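Local coordinates for putative uncharacterized protein PH0594 (Pyrococcus horikoshii, PDB 4HXF) that probably cleaves peptides as an acylaminoacyl peptidase, a serine protease of the prolyl oligopeptidase family that assembles into a self-compartmentalizing hexamer, at residues A[565-570]-A[601-606]. Sequence-based numbering, arbitrary orientation.
Sequences GKEVYI and ERKLKK
E567 and K603 reach for each other from opposite directions and join in a salt bridge, 2.8 Å from E567 OE1 to K603 NZ. The ammonium meets OE1 nearly in line with its C-O bond. K603 CE follows behind it, 3.4 Å from E567 OE1. E567 is fully extended, with CG anti to the backbone N (chi1 -179°), which carries the carboxylate far out from the backbone. The nearest CA atoms, those of E567 and K603, are still 10.8 Å apart. The bridge is therefore made by side-chain ends alone. K603 NZ is shared between E567 OE1 and the backbone oxygens of E608 and G610, which tie the lysine to the chain after its helix.

A second hydrogen bond grips the same carboxylate oxygen. Y569 OH donates to E567 OE1 at 2.6 Å, on the anti side of the carboxylate and 24° out of its plane. OE1 itself lies at the edge of the Y569 ring, in the ring plane. The other carboxylate oxygen, OE2, is bonded to the hydroxyl of Y607, so both oxygens are engaged.

K603 and Y569 meet more loosely. K603 NZ and Y569 OH approach to 3.7 Å, and K603 CE lies oblique to the ring, more than 4 Å from its atoms.

Shortening E567 to an alanine would remove the acceptor shared by K603 and Y569, and would probably leave the lysine charge without a carboxylate to offset it.

The contact lies away from the inhibitor pocket and the magnesium sites. It joins the residue leading into strand 568-573, and Y569 within it, to the last part of helix 586-605. This strand is the outermost of the alpha/beta-hydrolase sheet within this chain, beside strand 538-543. At I570 the sheet continues, antiparallel, into a strand of a neighbouring subunit, whose F133 packs on Y569.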
ATOM      1  N   GLY A 565     -26.779  35.028 -28.205  1.00 16.53           N
ATOM      2  CA  GLY A 565     -26.461  34.381 -29.495  1.00 17.69           C
ATOM      3  C   GLY A 565     -25.043  34.625 -30.008  1.00 17.81           C
ATOM      4  O   GLY A 565     -24.778  34.340 -31.177  1.00 20.00           O
ATOM      5  N   LYS A 566     -24.098  34.989 -29.162  1.00 15.35           N
ATOM      6  CA  LYS A 566     -22.712  35.280 -29.619  1.00 17.33           C
ATOM      7  C   LYS A 566     -21.875  34.010 -29.652  1.00 17.12           C
ATOM      8  O   LYS A 566     -22.159  33.061 -28.948  1.00 16.65           O
ATOM      9  CB  LYS A 566     -22.095  36.263 -28.655  1.00 17.33           C
ATOM     10  CG  LYS A 566     -22.930  37.537 -28.371  1.00 18.92           C
ATOM     11  CD  LYS A 566     -23.236  38.366 -29.593  1.00 20.03           C
ATOM     12  CE  LYS A 566     -23.878  39.679 -29.224  1.00 19.47           C
ATOM     13  NZ  LYS A 566     -24.078  40.515 -30.444  1.00 19.08           N
ATOM     14  N   GLU A 567     -20.858  34.049 -30.466  1.00 17.44           N
ATOM     15  CA  GLU A 567     -19.869  33.006 -30.528  1.00 16.73           C
ATOM     16  C   GLU A 567     -18.847  33.256 -29.427  1.00 15.85           C
ATOM     17  O   GLU A 567     -17.984  34.135 -29.537  1.00 16.05           O
ATOM     18  CB  GLU A 567     -19.167  33.025 -31.917  1.00 17.94           C
ATOM     19  CG  GLU A 567     -18.149  31.890 -31.960  1.00 19.27           C
ATOM     20  CD  GLU A 567     -17.341  31.740 -33.270  1.00 21.29           C
ATOM     21  OE1 GLU A 567     -16.501  30.844 -33.283  1.00 19.13           O
ATOM     22  OE2 GLU A 567     -17.567  32.466 -34.269  1.00 18.93           O
ATOM     23  N   VAL A 568     -18.877  32.432 -28.404  1.00 14.65           N
ATOM     24  CA  VAL A 568     -18.053  32.564 -27.208  1.00 14.40           C
ATOM     25  C   VAL A 568     -17.779  31.175 -26.652  1.00 13.61           C
ATOM     26  O   VAL A 568     -18.626  30.265 -26.863  1.00 14.66           O
ATOM     27  CB  VAL A 568     -18.668  33.523 -26.188  1.00 15.22           C
ATOM     28  CG1 VAL A 568     -20.013  32.989 -25.702  1.00 15.25           C
ATOM     29  CG2 VAL A 568     -17.604  33.865 -25.067  1.00 14.07           C
ATOM     30  N   TYR A 569     -16.625  31.015 -26.018  1.00 14.93           N
ATOM     31  CA  TYR A 569     -16.160  29.784 -25.491  1.00 13.21           C
ATOM     32  C   TYR A 569     -15.551  30.079 -24.122  1.00 13.50           C
ATOM     33  O   TYR A 569     -15.023  31.191 -23.971  1.00 13.13           O
ATOM     34  CB  TYR A 569     -15.057  29.182 -26.367  1.00 14.84           C
ATOM     35  CG  TYR A 569     -15.464  29.054 -27.812  1.00 14.65           C
ATOM     36  CD1 TYR A 569     -15.268  30.142 -28.713  1.00 17.23           C
ATOM     37  CD2 TYR A 569     -16.067  27.880 -28.282  1.00 18.04           C
ATOM     38  CE1 TYR A 569     -15.680  30.014 -30.022  1.00 18.30           C
ATOM     39  CE2 TYR A 569     -16.532  27.790 -29.587  1.00 18.39           C
ATOM     40  CZ  TYR A 569     -16.284  28.840 -30.467  1.00 19.54           C
ATOM     41  OH  TYR A 569     -16.727  28.689 -31.779  1.00 20.02           O
ATOM     42  N   ILE A 570     -15.583  29.126 -23.239  1.00 12.48           N
ATOM     43  CA  ILE A 570     -14.949  29.258 -21.910  1.00 12.45           C
ATOM     44  C   ILE A 570     -14.161  28.050 -21.496  1.00 12.77           C
ATOM     45  O   ILE A 570     -14.617  26.896 -21.594  1.00 14.14           O
ATOM     46  CB  ILE A 570     -15.873  29.853 -20.799  1.00 11.75           C
ATOM     47  CG1 ILE A 570     -15.114  30.211 -19.571  1.00 12.66           C
ATOM     48  CG2 ILE A 570     -17.027  28.869 -20.475  1.00 13.00           C
ATOM     49  CD1 ILE A 570     -15.963  30.892 -18.478  1.00 13.51           C
ATOM     50  N   GLU A 601      -4.949  31.089 -34.180  1.00 17.24           N
ATOM     51  CA  GLU A 601      -4.755  30.442 -35.495  1.00 18.22           C
ATOM     52  C   GLU A 601      -6.123  30.304 -36.219  1.00 17.90           C
ATOM     53  O   GLU A 601      -6.168  30.516 -37.415  1.00 19.61           O
ATOM     54  CB  GLU A 601      -4.113  29.070 -35.309  1.00 19.21           C
ATOM     55  CG  GLU A 601      -2.587  29.154 -34.923  1.00 23.86           C
ATOM     56  CD  GLU A 601      -1.727  29.612 -36.066  1.00 28.08           C
ATOM     57  OE1 GLU A 601      -1.425  30.764 -36.145  1.00 24.85           O
ATOM     58  OE2 GLU A 601      -1.467  28.814 -36.930  1.00 32.92           O
ATOM     59  N   ARG A 602      -7.139  29.884 -35.471  1.00 18.34           N
ATOM     60  CA  ARG A 602      -8.416  29.478 -36.032  1.00 18.70           C
ATOM     61  C   ARG A 602      -9.491  30.559 -36.049  1.00 19.16           C
ATOM     62  O   ARG A 602     -10.600  30.305 -36.649  1.00 18.00           O
ATOM     63  CB  ARG A 602      -8.910  28.179 -35.379  1.00 18.82           C
ATOM     64  CG  ARG A 602      -7.963  27.000 -35.592  1.00 20.23           C
ATOM     65  CD  ARG A 602      -8.188  25.874 -34.616  1.00 23.22           C
ATOM     66  NE  ARG A 602      -7.183  24.836 -34.772  1.00 24.77           N
ATOM     67  CZ  ARG A 602      -7.261  23.752 -35.550  1.00 27.93           C
ATOM     68  NH1 ARG A 602      -8.307  23.488 -36.324  1.00 30.38           N
ATOM     69  NH2 ARG A 602      -6.229  22.870 -35.503  1.00 28.82           N
ATOM     70  N   LYS A 603      -9.222  31.719 -35.401  1.00 16.99           N
ATOM     71  CA  LYS A 603     -10.185  32.759 -35.347  1.00 18.61           C
ATOM     72  C   LYS A 603      -9.659  34.090 -35.869  1.00 19.26           C
ATOM     73  O   LYS A 603     -10.439  34.974 -36.282  1.00 20.64           O
ATOM     74  CB  LYS A 603     -10.764  32.898 -33.906  1.00 19.38           C
ATOM     75  CG  LYS A 603     -11.487  31.610 -33.457  1.00 18.71           C
ATOM     76  CD  LYS A 603     -12.770  31.303 -34.138  1.00 19.41           C
ATOM     77  CE  LYS A 603     -13.223  29.913 -33.762  1.00 21.54           C
ATOM     78  NZ  LYS A 603     -14.419  29.519 -34.519  1.00 21.22           N
ATOM     79  N   LEU A 604      -8.358  34.248 -35.823  1.00 17.78           N
ATOM     80  CA  LEU A 604      -7.722  35.504 -36.210  1.00 16.99           C
ATOM     81  C   LEU A 604      -6.923  35.389 -37.526  1.00 17.53           C
ATOM     82  O   LEU A 604      -7.214  36.100 -38.507  1.00 18.57           O
ATOM     83  CB  LEU A 604      -6.827  36.114 -35.098  1.00 16.60           C
ATOM     84  CG  LEU A 604      -6.164  37.424 -35.439  1.00 16.93           C
ATOM     85  CD1 LEU A 604      -7.160  38.588 -35.654  1.00 17.79           C
ATOM     86  CD2 LEU A 604      -5.148  37.828 -34.347  1.00 16.92           C
ATOM     87  N   LYS A 605      -5.948  34.490 -37.564  1.00 18.42           N
ATOM     88  CA  LYS A 605      -5.143  34.353 -38.772  1.00 19.43           C
ATOM     89  C   LYS A 605      -6.034  33.936 -39.967  1.00 20.93           C
ATOM     90  O   LYS A 605      -5.894  34.469 -41.095  1.00 22.49           O
ATOM     91  CB  LYS A 605      -4.061  33.280 -38.496  1.00 19.99           C
ATOM     92  CG  LYS A 605      -3.142  33.069 -39.672  1.00 22.64           C
ATOM     93  CD  LYS A 605      -2.088  31.988 -39.456  1.00 22.41           C
ATOM     94  CE  LYS A 605      -0.825  32.565 -38.698  1.00 21.37           C
ATOM     95  NZ  LYS A 605       0.112  31.479 -38.184  1.00 22.74           N
ATOM     96  N   LYS A 606      -6.909  32.963 -39.699  1.00 20.18           N
ATOM     97  CA  LYS A 606      -7.889  32.484 -40.715  1.00 24.68           C
ATOM     98  C   LYS A 606      -9.107  31.911 -40.018  1.00 29.48           C
ATOM     99  O   LYS A 606      -9.037  30.732 -39.505  1.00 34.04           O
ATOM    100  CB  LYS A 606      -7.246  31.384 -41.581  1.00 28.02           C
TER